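PDB 6VXC: trans-4-hydroxy-L-proline dehydratase from Clostridioides difficile 70-100-2010, which uses a glycyl radical to dehydrate trans-4-hydroxy-L-proline to (S)-1-pyrroline-5-carboxylate in the anaerobic breakdown of hydroxyproline. Local coordinates for residues H271-Y276 with N310-R315; V379-L384 with P406-K411; T579-A584 with S678-L683. One frame throughout, in Å; residues are numbered along the deposited sequence.

Interaction 1 of 3, residues H271-Y276 with N310-R315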
ATOM      1  N   HIS A 271       2.517 -15.206  25.505  1.00 15.85           N
ATOM      2  CA  HIS A 271       3.762 -15.958  25.405  1.00 18.77           C
ATOM      3  C   HIS A 271       4.136 -16.173  23.942  1.00 13.27           C
ATOM      4  O   HIS A 271       3.295 -16.082  23.050  1.00 15.94           O
ATOM      5  CB  HIS A 271       3.650 -17.319  26.092  1.00 16.23           C
ATOM      6  CG  HIS A 271       3.166 -17.244  27.503  1.00 18.16           C
ATOM      7  ND1 HIS A 271       1.840 -17.386  27.841  1.00 20.77           N
ATOM      8  CD2 HIS A 271       3.826 -17.010  28.659  1.00 17.16           C
ATOM      9  CE1 HIS A 271       1.706 -17.273  29.151  1.00 15.59           C
ATOM     10  NE2 HIS A 271       2.895 -17.040  29.672  1.00 19.23           N
ATOM     11  N   LYS A 272       5.404 -16.488  23.711  1.00 16.61           N
ATOM     12  CA  LYS A 272       5.852 -16.745  22.353  1.00 14.75           C
ATOM     13  C   LYS A 272       5.122 -17.969  21.798  1.00 16.88           C
ATOM     14  O   LYS A 272       4.767 -18.886  22.544  1.00 16.48           O
ATOM     15  CB  LYS A 272       7.366 -16.966  22.290  1.00 15.54           C
ATOM     16  CG  LYS A 272       7.876 -18.326  22.753  1.00 22.60           C
ATOM     17  CD  LYS A 272       9.359 -18.509  22.398  1.00 23.98           C
ATOM     18  CE  LYS A 272       9.981 -19.744  23.059  1.00 32.93           C
ATOM     19  NZ  LYS A 272      10.323 -19.530  24.492  1.00 46.31           N
ATOM     20  N   PRO A 273       4.839 -17.983  20.499  1.00 16.31           N
ATOM     21  CA  PRO A 273       4.163 -19.148  19.911  1.00 14.64           C
ATOM     22  C   PRO A 273       5.056 -20.379  19.968  1.00 14.98           C
ATOM     23  O   PRO A 273       6.270 -20.292  19.806  1.00 15.48           O
ATOM     24  CB  PRO A 273       3.896 -18.709  18.463  1.00 11.80           C
ATOM     25  CG  PRO A 273       4.955 -17.698  18.190  1.00 14.49           C
ATOM     26  CD  PRO A 273       5.162 -16.956  19.493  1.00 13.91           C
ATOM     27  N   GLU A 274       4.439 -21.531  20.234  1.00 15.35           N
ATOM     28  CA  GLU A 274       5.154 -22.799  20.269  1.00 18.48           C
ATOM     29  C   GLU A 274       4.856 -23.695  19.071  1.00 15.38           C
ATOM     30  O   GLU A 274       5.644 -24.596  18.787  1.00 18.52           O
ATOM     31  CB  GLU A 274       4.801 -23.572  21.549  1.00 20.16           C
ATOM     32  CG  GLU A 274       5.112 -22.824  22.839  1.00 23.48           C
ATOM     33  CD  GLU A 274       6.599 -22.682  23.104  1.00 33.84           C
ATOM     34  OE1 GLU A 274       7.391 -23.406  22.463  1.00 40.13           O
ATOM     35  OE2 GLU A 274       6.982 -21.831  23.941  1.00 37.27           O
ATOM     36  N   THR A 275       3.746 -23.470  18.377  1.00 16.27           N
ATOM     37  CA  THR A 275       3.324 -24.295  17.255  1.00 14.99           C
ATOM     38  C   THR A 275       3.001 -23.407  16.054  1.00 15.80           C
ATOM     39  O   THR A 275       2.798 -22.200  16.185  1.00 13.45           O
ATOM     40  CB  THR A 275       2.098 -25.136  17.619  1.00 15.85           C
ATOM     41  OG1 THR A 275       0.965 -24.274  17.749  1.00 16.33           O
ATOM     42  CG2 THR A 275       2.316 -25.893  18.966  1.00 15.60           C
ATOM     43  N   TYR A 276       2.950 -24.040  14.876  1.00 14.87           N
ATOM     44  CA  TYR A 276       2.576 -23.362  13.637  1.00 13.45           C
ATOM     45  C   TYR A 276       1.216 -22.687  13.767  1.00 13.98           C
ATOM     46  O   TYR A 276       1.032 -21.542  13.337  1.00 14.09           O
ATOM     47  CB  TYR A 276       2.588 -24.395  12.510  1.00 11.39           C
ATOM     48  CG  TYR A 276       2.135 -24.010  11.116  1.00 12.31           C
ATOM     49  CD1 TYR A 276       0.790 -23.978  10.790  1.00  9.62           C
ATOM     50  CD2 TYR A 276       3.066 -23.791  10.097  1.00 10.29           C
ATOM     51  CE1 TYR A 276       0.380 -23.690   9.519  1.00 10.44           C
ATOM     52  CE2 TYR A 276       2.665 -23.506   8.813  1.00 10.41           C
ATOM     53  CZ  TYR A 276       1.312 -23.463   8.530  1.00  9.79           C
ATOM     54  OH  TYR A 276       0.867 -23.189   7.272  1.00 12.49           O
ATOM     55  N   ASN A 310       8.156 -21.715   8.365  1.00 15.49           N
ATOM     56  CA  ASN A 310       8.789 -22.985   8.015  1.00 17.95           C
ATOM     57  C   ASN A 310       9.414 -23.701   9.206  1.00 18.13           C
ATOM     58  O   ASN A 310       9.277 -24.932   9.281  1.00 17.53           O
ATOM     59  CB  ASN A 310       9.832 -22.785   6.908  1.00 15.39           C
ATOM     60  CG  ASN A 310      10.302 -24.117   6.322  1.00 18.57           C
ATOM     61  OD1 ASN A 310       9.509 -24.880   5.765  1.00 16.33           O
ATOM     62  ND2 ASN A 310      11.589 -24.407   6.466  1.00 18.78           N
ATOM     63  N   PRO A 311      10.109 -23.034  10.136  1.00 17.25           N
ATOM     64  CA  PRO A 311      10.607 -23.767  11.316  1.00 15.40           C
ATOM     65  C   PRO A 311       9.496 -24.426  12.117  1.00 16.53           C
ATOM     66  O   PRO A 311       9.637 -25.581  12.537  1.00 17.66           O
ATOM     67  CB  PRO A 311      11.346 -22.677  12.118  1.00 17.68           C
ATOM     68  CG  PRO A 311      11.760 -21.674  11.075  1.00 19.93           C
ATOM     69  CD  PRO A 311      10.622 -21.651  10.080  1.00 15.37           C
ATOM     70  N   PHE A 312       8.371 -23.733  12.299  1.00 15.00           N
ATOM     71  CA  PHE A 312       7.232 -24.323  12.987  1.00 14.34           C
ATOM     72  C   PHE A 312       6.673 -25.502  12.203  1.00 16.79           C
ATOM     73  O   PHE A 312       6.378 -26.557  12.781  1.00 18.27           O
ATOM     74  CB  PHE A 312       6.147 -23.258  13.186  1.00 15.84           C
ATOM     75  CG  PHE A 312       6.532 -22.143  14.142  1.00 14.52           C
ATOM     76  CD1 PHE A 312       6.481 -22.332  15.507  1.00 16.38           C
ATOM     77  CD2 PHE A 312       6.981 -20.937  13.661  1.00 16.73           C
ATOM     78  CE1 PHE A 312       6.827 -21.321  16.372  1.00 18.50           C
ATOM     79  CE2 PHE A 312       7.345 -19.916  14.518  1.00 15.83           C
ATOM     80  CZ  PHE A 312       7.267 -20.107  15.874  1.00 18.26           C
ATOM     81  N   TYR A 313       6.545 -25.348  10.885  1.00 15.13           N
ATOM     82  CA  TYR A 313       6.019 -26.425  10.055  1.00 14.44           C
ATOM     83  C   TYR A 313       6.867 -27.678  10.212  1.00 13.53           C
ATOM     84  O   TYR A 313       6.357 -28.749  10.544  1.00 16.97           O
ATOM     85  CB  TYR A 313       5.977 -25.985   8.585  1.00 11.56           C
ATOM     86  CG  TYR A 313       5.422 -27.034   7.647  1.00 13.94           C
ATOM     87  CD1 TYR A 313       4.060 -27.310   7.626  1.00 11.91           C
ATOM     88  CD2 TYR A 313       6.246 -27.718   6.757  1.00 15.60           C
ATOM     89  CE1 TYR A 313       3.533 -28.255   6.774  1.00 12.86           C
ATOM     90  CE2 TYR A 313       5.726 -28.676   5.888  1.00 14.50           C
ATOM     91  CZ  TYR A 313       4.369 -28.934   5.910  1.00 14.39           C
ATOM     92  OH  TYR A 313       3.845 -29.867   5.069  1.00 19.46           O
ATOM     93  N   GLU A 314       8.178 -27.540  10.013  1.00 14.75           N
ATOM     94  CA  GLU A 314       9.076 -28.686  10.086  1.00 16.91           C
ATOM     95  C   GLU A 314       9.031 -29.329  11.465  1.00 20.42           C
ATOM     96  O   GLU A 314       8.939 -30.555  11.589  1.00 19.51           O
ATOM     97  CB  GLU A 314      10.492 -28.244   9.720  1.00 18.89           C
ATOM     98  CG  GLU A 314      10.636 -27.855   8.256  1.00 22.72           C
ATOM     99  CD  GLU A 314      12.073 -27.607   7.848  1.00 28.72           C
ATOM    100  OE1 GLU A 314      12.941 -27.586   8.733  1.00 33.36           O
ATOM    101  OE2 GLU A 314      12.341 -27.423   6.640  1.00 33.60           O
ATOM    102  N   ARG A 315       9.076 -28.510  12.516  1.00 18.56           N
ATOM    103  CA  ARG A 315       9.011 -29.030  13.876  1.00 20.32           C
ATOM    104  C   ARG A 315       7.683 -29.744  14.123  1.00 21.55           C
ATOM    105  O   ARG A 315       7.653 -30.872  14.631  1.00 23.63           O
ATOM    106  CB  ARG A 315       9.233 -27.868  14.856  1.00 17.37           C
ATOM    107  CG  ARG A 315       9.584 -28.200  16.280  1.00 26.49           C
ATOM    108  CD  ARG A 315      10.346 -27.003  16.959  1.00 26.26           C
ATOM    109  NE  ARG A 315       9.730 -25.694  16.690  1.00 24.82           N
ATOM    110  CZ  ARG A 315      10.356 -24.630  16.179  1.00 24.99           C
ATOM    111  NH1 ARG A 315      11.649 -24.672  15.871  1.00 33.23           N
ATOM    112  NH2 ARG A 315       9.692 -23.502  15.982  1.00 26.89           N
TER
HETATM  113  O   HOH W   1       7.057 -25.562  16.485  1.00 21.33           O
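F312 lays its ring along the backbone of P273-Y276; from CB outward, its atoms meet the loop in reverse order, from Y276 back to P273. Its CB starts against the helical end of the segment, 3.6 Å from the CA of Y276, while CD1 comes up to the carbonyl group of T275. Farther out, CE1 lies 3.6 Å from the O of P273, and CZ reaches CG of the proline ring at 4.1 Å. The carbonyl oxygens of P273 and E274 both approach the ring at its edge, close to its plane, where the aromatic hydrogens carry a slight positive charge. In F312, CG is anti to the carbonyl carbon (chi1 -67°), which sets the ring against the loop backbone.

Y276 and Y313 run side by side and point the same way; CD2 of Y276 packs 3.9 Å from CB of Y313. The hydroxyl of Y276 is held by the carbonyl of A327, so the tyrosine also reaches helix 324-339.

A polar link runs along the outer margin. Water 1 donates to the O of E274 at 2.9 Å and accepts from NE of R315 at 2.7 Å, so the water bridges loop and helix. R315 also brings NH2 over one face of the F312 ring, offset toward its rim. T275 caps the next helix, its OG1 accepting from the N of Q278, and the backbone N of Y276 bonds directly to D316 of helix 305-318. The whole is an N-capped helix start packed against a neighbouring helix, here joining helix 276-293 to helix 305-318 in the helical periphery of a pyruvate formate-lyase-like fold.

Interaction 2 of 3, residues V379-L384 with P406-K411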
ATOM      1  N   VAL A 379       6.487 -24.439   2.852  1.00 13.47           N
ATOM      2  CA  VAL A 379       5.421 -23.482   3.135  1.00 13.95           C
ATOM      3  C   VAL A 379       5.205 -22.572   1.939  1.00 10.80           C
ATOM      4  O   VAL A 379       4.076 -22.168   1.665  1.00 12.60           O
ATOM      5  CB  VAL A 379       5.703 -22.650   4.417  1.00 13.39           C
ATOM      6  CG1 VAL A 379       4.571 -21.651   4.633  1.00 14.94           C
ATOM      7  CG2 VAL A 379       5.829 -23.545   5.669  1.00 13.84           C
ATOM      8  N   SER A 380       6.276 -22.236   1.215  1.00 12.22           N
ATOM      9  CA  SER A 380       6.141 -21.406   0.019  1.00 11.28           C
ATOM     10  C   SER A 380       5.156 -22.018  -0.959  1.00 12.38           C
ATOM     11  O   SER A 380       4.315 -21.318  -1.541  1.00 14.01           O
ATOM     12  CB  SER A 380       7.495 -21.209  -0.675  1.00  9.75           C
ATOM     13  OG  SER A 380       8.530 -20.886   0.219  1.00 13.68           O
ATOM     14  N   TYR A 381       5.273 -23.325  -1.183  1.00 11.77           N
ATOM     15  CA  TYR A 381       4.371 -23.985  -2.114  1.00 10.79           C
ATOM     16  C   TYR A 381       2.967 -24.096  -1.546  1.00 11.50           C
ATOM     17  O   TYR A 381       1.995 -24.006  -2.300  1.00 14.58           O
ATOM     18  CB  TYR A 381       4.928 -25.356  -2.504  1.00 13.25           C
ATOM     19  CG  TYR A 381       6.046 -25.254  -3.504  1.00 14.29           C
ATOM     20  CD1 TYR A 381       5.777 -24.897  -4.821  1.00 11.98           C
ATOM     21  CD2 TYR A 381       7.365 -25.504  -3.140  1.00 13.61           C
ATOM     22  CE1 TYR A 381       6.779 -24.797  -5.765  1.00 13.56           C
ATOM     23  CE2 TYR A 381       8.388 -25.403  -4.072  1.00 14.44           C
ATOM     24  CZ  TYR A 381       8.087 -25.048  -5.387  1.00 17.61           C
ATOM     25  OH  TYR A 381       9.095 -24.956  -6.318  1.00 16.95           O
ATOM     26  N   ILE A 382       2.839 -24.270  -0.224  1.00 11.63           N
ATOM     27  CA  ILE A 382       1.519 -24.251   0.391  1.00 13.31           C
ATOM     28  C   ILE A 382       0.844 -22.894   0.165  1.00 13.36           C
ATOM     29  O   ILE A 382      -0.336 -22.830  -0.188  1.00 14.38           O
ATOM     30  CB  ILE A 382       1.608 -24.616   1.887  1.00 11.31           C
ATOM     31  CG1 ILE A 382       2.186 -26.023   2.089  1.00 14.57           C
ATOM     32  CG2 ILE A 382       0.244 -24.578   2.518  1.00 12.69           C
ATOM     33  CD1 ILE A 382       2.472 -26.366   3.569  1.00 14.68           C
ATOM     34  N   ILE A 383       1.581 -21.792   0.349  1.00 11.85           N
ATOM     35  CA  ILE A 383       0.994 -20.462   0.138  1.00  9.40           C
ATOM     36  C   ILE A 383       0.511 -20.299  -1.304  1.00 11.06           C
ATOM     37  O   ILE A 383      -0.587 -19.787  -1.553  1.00 10.61           O
ATOM     38  CB  ILE A 383       2.007 -19.369   0.522  1.00  9.77           C
ATOM     39  CG1 ILE A 383       2.219 -19.384   2.046  1.00 11.18           C
ATOM     40  CG2 ILE A 383       1.548 -17.987   0.003  1.00  9.35           C
ATOM     41  CD1 ILE A 383       3.411 -18.566   2.537  1.00 12.01           C
ATOM     42  N   LEU A 384       1.315 -20.739  -2.277  1.00 11.04           N
ATOM     43  CA  LEU A 384       0.863 -20.684  -3.667  1.00 12.22           C
ATOM     44  C   LEU A 384      -0.415 -21.496  -3.874  1.00 12.08           C
ATOM     45  O   LEU A 384      -1.342 -21.041  -4.556  1.00 12.92           O
ATOM     46  CB  LEU A 384       1.971 -21.154  -4.609  1.00 11.11           C
ATOM     47  CG  LEU A 384       3.210 -20.272  -4.769  1.00 13.47           C
ATOM     48  CD1 LEU A 384       4.046 -20.750  -5.951  1.00 12.61           C
ATOM     49  CD2 LEU A 384       2.830 -18.796  -4.945  1.00 13.08           C
ATOM     50  N   PRO A 406      14.255 -21.627  -7.677  1.00 15.77           N
ATOM     51  CA  PRO A 406      14.054 -22.724  -8.634  1.00 14.12           C
ATOM     52  C   PRO A 406      13.042 -22.352  -9.706  1.00 14.22           C
ATOM     53  O   PRO A 406      12.062 -21.654  -9.448  1.00 14.58           O
ATOM     54  CB  PRO A 406      13.562 -23.878  -7.752  1.00 13.81           C
ATOM     55  CG  PRO A 406      14.029 -23.504  -6.357  1.00 16.16           C
ATOM     56  CD  PRO A 406      13.989 -22.034  -6.290  1.00 12.89           C
ATOM     57  N   GLN A 407      13.322 -22.775 -10.937  1.00 13.75           N
ATOM     58  CA  GLN A 407      12.411 -22.467 -12.033  1.00 13.61           C
ATOM     59  C   GLN A 407      11.018 -23.036 -11.781  1.00 13.75           C
ATOM     60  O   GLN A 407      10.024 -22.440 -12.195  1.00 15.97           O
ATOM     61  CB  GLN A 407      12.980 -22.985 -13.355  1.00 15.46           C
ATOM     62  CG  GLN A 407      12.241 -22.462 -14.584  1.00 19.08           C
ATOM     63  CD  GLN A 407      12.566 -21.015 -14.901  1.00 16.85           C
ATOM     64  OE1 GLN A 407      13.227 -20.327 -14.120  1.00 19.75           O
ATOM     65  NE2 GLN A 407      12.125 -20.552 -16.072  1.00 17.02           N
ATOM     66  N   LYS A 408      10.921 -24.166 -11.088  1.00 14.13           N
ATOM     67  CA  LYS A 408       9.609 -24.732 -10.787  1.00 15.44           C
ATOM     68  C   LYS A 408       8.747 -23.755  -9.989  1.00 16.00           C
ATOM     69  O   LYS A 408       7.536 -23.646 -10.222  1.00 12.38           O
ATOM     70  CB  LYS A 408       9.765 -26.042 -10.014  1.00 17.52           C
ATOM     71  CG  LYS A 408       8.451 -26.636  -9.519  1.00 23.48           C
ATOM     72  CD  LYS A 408       8.660 -27.950  -8.746  1.00 28.98           C
ATOM     73  CE  LYS A 408       7.356 -28.454  -8.144  1.00 30.51           C
ATOM     74  NZ  LYS A 408       7.585 -29.568  -7.191  1.00 39.52           N
ATOM     75  N   PHE A 409       9.351 -23.047  -9.033  1.00 14.46           N
ATOM     76  CA  PHE A 409       8.586 -22.093  -8.238  1.00 14.27           C
ATOM     77  C   PHE A 409       8.102 -20.939  -9.107  1.00 12.53           C
ATOM     78  O   PHE A 409       6.927 -20.569  -9.069  1.00 12.19           O
ATOM     79  CB  PHE A 409       9.435 -21.581  -7.075  1.00 11.42           C
ATOM     80  CG  PHE A 409       8.721 -20.580  -6.188  1.00 11.76           C
ATOM     81  CD1 PHE A 409       7.864 -21.011  -5.188  1.00 11.60           C
ATOM     82  CD2 PHE A 409       8.911 -19.212  -6.356  1.00 10.59           C
ATOM     83  CE1 PHE A 409       7.211 -20.101  -4.367  1.00 13.95           C
ATOM     84  CE2 PHE A 409       8.248 -18.292  -5.538  1.00 12.01           C
ATOM     85  CZ  PHE A 409       7.394 -18.745  -4.537  1.00  9.71           C
ATOM     86  N   LEU A 410       8.994 -20.375  -9.919  1.00 12.16           N
ATOM     87  CA  LEU A 410       8.582 -19.294 -10.804  1.00 11.28           C
ATOM     88  C   LEU A 410       7.441 -19.727 -11.727  1.00 13.26           C
ATOM     89  O   LEU A 410       6.471 -18.985 -11.923  1.00 12.81           O
ATOM     90  CB  LEU A 410       9.787 -18.808 -11.615  1.00 13.85           C
ATOM     91  CG  LEU A 410       9.501 -17.843 -12.765  1.00 13.09           C
ATOM     92  CD1 LEU A 410       8.808 -16.559 -12.283  1.00 10.49           C
ATOM     93  CD2 LEU A 410      10.788 -17.543 -13.558  1.00 10.88           C
ATOM     94  N   LYS A 411       7.537 -20.932 -12.303  1.00 13.33           N
ATOM     95  CA  LYS A 411       6.519 -21.357 -13.258  1.00 12.58           C
ATOM     96  C   LYS A 411       5.176 -21.589 -12.577  1.00 11.28           C
ATOM     97  O   LYS A 411       4.125 -21.298 -13.154  1.00 15.37           O
ATOM     98  CB  LYS A 411       6.981 -22.604 -14.016  1.00 14.16           C
ATOM     99  CG  LYS A 411       8.074 -22.288 -15.054  1.00 20.97           C
ATOM    100  CD  LYS A 411       8.485 -23.510 -15.865  1.00 28.24           C
ATOM    101  CE  LYS A 411       7.363 -23.984 -16.785  1.00 25.26           C
ATOM    102  NZ  LYS A 411       7.858 -25.034 -17.736  1.00 28.64           N
TER
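F409 reaches from helix 407-411 into the groove formed by S380, Y381 and L384. CB lies against the far end of Y381, 3.5 Å from the phenolic OH. Because CG is anti to the backbone N (chi1 -180°), the ring extends from there toward the partner helix. CD1 then lies between the L384 methyl CD1 and one face of the Y381 ring, offset toward the rim of that ring and 4.0 Å from its CE1. Beyond it, CE1 of F409 touches two residues one helical turn apart: CD1 of L384 at 3.6 Å and CB of S380 at 3.9 Å. CZ, at the tip, stays near the same leucine methyl.

The two aromatic rings make an edge-to-face pair, F409 giving the edge and Y381 the face, with centroids 5.7 Å apart and planes at 77°. The Y381 OH also sits near the backbone N of F409, but the angle is poor for a hydrogen bond. K408 runs out fully extended past this hydroxyl, CG being its nearest atom at 3.7 Å, and brings NZ to 5.2 Å from the tyrosine centroid, a long cation-pi approach that is at most weakly attractive.

The OG of S380 bonds to D306 of helix 305-318 and to the N of N377. V399 of strand 396-401 touches both L384 and F409, closing the apolar cluster against the sheet. The short helical segments run nearly parallel, at 16°, with axes 11.4 Å apart, a wide spacing bridged by large side chains. Helices 378-390 and 407-418 connect the parallel neighbouring strands 362-366, 396-401 and 426-428 in turn, giving two consecutive beta-alpha-beta crossovers whose helices pack side by side.

Interaction 3 of 3, residues T579-A584 with S678-L683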
ATOM      1  N   THR A 579       7.306  11.819 -20.187  1.00 10.91           N
ATOM      2  CA  THR A 579       8.359  11.465 -21.131  1.00 10.00           C
ATOM      3  C   THR A 579       7.898  11.690 -22.564  1.00  9.72           C
ATOM      4  O   THR A 579       8.587  12.340 -23.358  1.00  8.86           O
ATOM      5  CB  THR A 579       8.776   9.996 -20.965  1.00 10.58           C
ATOM      6  OG1 THR A 579       9.410   9.792 -19.704  1.00  9.34           O
ATOM      7  CG2 THR A 579       9.739   9.626 -22.062  1.00 10.01           C
ATOM      8  N   ASP A 580       6.737  11.130 -22.918  1.00 11.52           N
ATOM      9  CA  ASP A 580       6.251  11.297 -24.281  1.00 11.46           C
ATOM     10  C   ASP A 580       5.924  12.758 -24.585  1.00 11.14           C
ATOM     11  O   ASP A 580       6.091  13.197 -25.725  1.00 12.91           O
ATOM     12  CB  ASP A 580       5.039  10.400 -24.532  1.00 10.31           C
ATOM     13  CG  ASP A 580       5.410   8.909 -24.664  1.00 12.69           C
ATOM     14  OD1 ASP A 580       6.604   8.566 -24.687  1.00 13.44           O
ATOM     15  OD2 ASP A 580       4.487   8.072 -24.758  1.00 13.92           O
ATOM     16  N   SER A 581       5.473  13.525 -23.590  1.00 12.23           N
ATOM     17  CA  SER A 581       5.169  14.941 -23.825  1.00 11.32           C
ATOM     18  C   SER A 581       6.434  15.735 -24.127  1.00 12.87           C
ATOM     19  O   SER A 581       6.488  16.474 -25.116  1.00 11.88           O
ATOM     20  CB  SER A 581       4.434  15.540 -22.628  1.00 10.06           C
ATOM     21  OG  SER A 581       3.124  15.021 -22.532  1.00 13.00           O
ATOM     22  N   LEU A 582       7.462  15.597 -23.286  1.00 13.50           N
ATOM     23  CA  LEU A 582       8.711  16.313 -23.539  1.00 11.80           C
ATOM     24  C   LEU A 582       9.396  15.795 -24.795  1.00 11.61           C
ATOM     25  O   LEU A 582      10.015  16.568 -25.534  1.00 11.95           O
ATOM     26  CB  LEU A 582       9.634  16.205 -22.330  1.00 10.48           C
ATOM     27  CG  LEU A 582       9.380  17.148 -21.147  1.00 10.69           C
ATOM     28  CD1 LEU A 582      10.240  16.758 -19.936  1.00  9.71           C
ATOM     29  CD2 LEU A 582       9.633  18.602 -21.538  1.00 11.71           C
ATOM     30  N   THR A 583       9.294  14.486 -25.050  1.00 12.67           N
ATOM     31  CA  THR A 583       9.812  13.943 -26.299  1.00 10.98           C
ATOM     32  C   THR A 583       9.097  14.557 -27.494  1.00 13.23           C
ATOM     33  O   THR A 583       9.733  14.927 -28.485  1.00 12.55           O
ATOM     34  CB  THR A 583       9.684  12.409 -26.325  1.00 13.03           C
ATOM     35  OG1 THR A 583      10.464  11.821 -25.281  1.00 10.94           O
ATOM     36  CG2 THR A 583      10.180  11.855 -27.666  1.00 11.06           C
ATOM     37  N   ALA A 584       7.773  14.698 -27.411  1.00 11.62           N
ATOM     38  CA  ALA A 584       7.036  15.306 -28.515  1.00 10.80           C
ATOM     39  C   ALA A 584       7.497  16.739 -28.774  1.00 12.03           C
ATOM     40  O   ALA A 584       7.589  17.177 -29.927  1.00 14.30           O
ATOM     41  CB  ALA A 584       5.534  15.271 -28.223  1.00  9.29           C
ATOM     42  N   SER A 678      -2.163  17.195 -23.078  1.00 14.57           N
ATOM     43  CA  SER A 678      -0.716  17.252 -22.967  1.00 12.42           C
ATOM     44  C   SER A 678      -0.062  17.077 -24.329  1.00 13.93           C
ATOM     45  O   SER A 678      -0.686  16.572 -25.272  1.00 13.44           O
ATOM     46  CB  SER A 678      -0.174  16.200 -21.979  1.00 13.52           C
ATOM     47  OG  SER A 678      -0.773  14.926 -22.105  1.00 14.22           O
ATOM     48  N   PRO A 679       1.197  17.518 -24.467  1.00 10.85           N
ATOM     49  CA  PRO A 679       1.853  17.537 -25.788  1.00 11.85           C
ATOM     50  C   PRO A 679       1.989  16.175 -26.456  1.00 13.01           C
ATOM     51  O   PRO A 679       2.229  16.127 -27.665  1.00 11.21           O
ATOM     52  CB  PRO A 679       3.240  18.128 -25.477  1.00  9.89           C
ATOM     53  CG  PRO A 679       3.012  18.961 -24.269  1.00 10.55           C
ATOM     54  CD  PRO A 679       1.976  18.244 -23.453  1.00 10.47           C
ATOM     55  N   ASN A 680       1.902  15.070 -25.719  1.00 10.66           N
ATOM     56  CA  ASN A 680       2.051  13.767 -26.360  1.00 11.89           C
ATOM     57  C   ASN A 680       0.818  13.352 -27.148  1.00 13.62           C
ATOM     58  O   ASN A 680       0.869  12.343 -27.856  1.00 12.18           O
ATOM     59  CB  ASN A 680       2.364  12.688 -25.326  1.00 10.46           C
ATOM     60  CG  ASN A 680       1.223  12.477 -24.359  1.00 12.29           C
ATOM     61  OD1 ASN A 680       0.549  13.428 -23.969  1.00 17.11           O
ATOM     62  ND2 ASN A 680       0.989  11.232 -23.973  1.00 13.83           N
ATOM     63  N   GLY A 681      -0.276  14.108 -27.058  1.00 15.30           N
ATOM     64  CA  GLY A 681      -1.511  13.760 -27.722  1.00 14.30           C
ATOM     65  C   GLY A 681      -2.593  13.245 -26.797  1.00 14.60           C
ATOM     66  O   GLY A 681      -3.719  13.037 -27.254  1.00 16.22           O
ATOM     67  N   ARG A 682      -2.294  13.044 -25.517  1.00 15.55           N
ATOM     68  CA  ARG A 682      -3.331  12.695 -24.549  1.00 14.64           C
ATOM     69  C   ARG A 682      -4.320  13.845 -24.428  1.00 14.93           C
ATOM     70  O   ARG A 682      -3.929  15.014 -24.398  1.00 13.99           O
ATOM     71  CB  ARG A 682      -2.685  12.371 -23.196  1.00 11.46           C
ATOM     72  CG  ARG A 682      -3.647  12.119 -22.052  1.00 12.38           C
ATOM     73  CD  ARG A 682      -2.959  12.282 -20.677  1.00 12.77           C
ATOM     74  NE  ARG A 682      -3.893  12.917 -19.761  1.00 13.45           N
ATOM     75  CZ  ARG A 682      -4.140  14.223 -19.739  1.00 11.77           C
ATOM     76  NH1 ARG A 682      -3.499  15.025 -20.569  1.00 11.13           N
ATOM     77  NH2 ARG A 682      -5.033  14.713 -18.894  1.00 11.40           N
ATOM     78  N   LEU A 683      -5.610  13.529 -24.432  1.00 16.03           N
ATOM     79  CA  LEU A 683      -6.594  14.596 -24.425  1.00 13.28           C
ATOM     80  C   LEU A 683      -6.955  15.012 -23.000  1.00 14.70           C
ATOM     81  O   LEU A 683      -6.649  14.327 -22.019  1.00 13.43           O
ATOM     82  CB  LEU A 683      -7.847  14.188 -25.194  1.00 18.41           C
ATOM     83  CG  LEU A 683      -7.646  13.857 -26.675  1.00 17.92           C
ATOM     84  CD1 LEU A 683      -8.980  13.567 -27.319  1.00 23.32           C
ATOM     85  CD2 LEU A 683      -6.928  14.976 -27.415  1.00 15.68           C
TER
HETATM   86  O   HOH W   2       2.146   9.299 -25.785  1.00 15.15           O
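CB of D580 packs against CB of N680 at 3.6 Å, the carbon-to-carbon part of the meeting between helix 579-584 and the turn. Two close carbon-oxygen contacts accompany it: CD of the P679 ring lies 3.5 Å from OG of S581, and CB of A584 rests on the O of P679 at the same separation.

Direct polar contact is slight. The N680 backbone N gives a weak hydrogen bond to S581 OG, 3.4 Å long and bent to 138°; the stronger partner of that hydroxyl is the carbonyl of T577, one turn back in its own helix.

Water-mediated contact complements it: water 2 donates to OD2 of D580 at 2.8 Å and accepts from ND2 of N680 at 2.9 Å. The other carboxylate oxygen, OD1, takes the N of Y625.

Bonds inside the turn fix the asparagine. S678 OG donates to N680 OD1 at 2.7 Å, tilted 17° from the carbonyl plane, and accepts from NH1 of R682; the R682 N adds a weak bond to OD1. The amide thus turns its oxygen inward to the type I turn, while ND2 goes to the water and, weakly, to E695.

This chemistry implies a buried junction in which the loop holds N680 OD1 through its own S678 and R682, and the helix meets it through close packing, one bridging water and one weak bond.

How the interactions relate
From the N terminus, the chain first closes interaction 1, where the loop ahead of helix 276-293 meets helix 305-318 after a largely helical excursion. Interaction 2 then closes a shorter loop that includes strand 396-401, an inner member of the mixed five-stranded sheet. Interaction 3 comes last and spans the longest connection, joining helix 575-591 to the loop after helix 667-673. The three follow in series, none enclosing or crossing another. Interactions 1 and 2 form one continuous region, since N310 and Y313 pack on V379, and Y313 also on I382. Interaction 3 is remote, its centre about 55 Å from that of interaction 1, on the opposite side of the chain's centre.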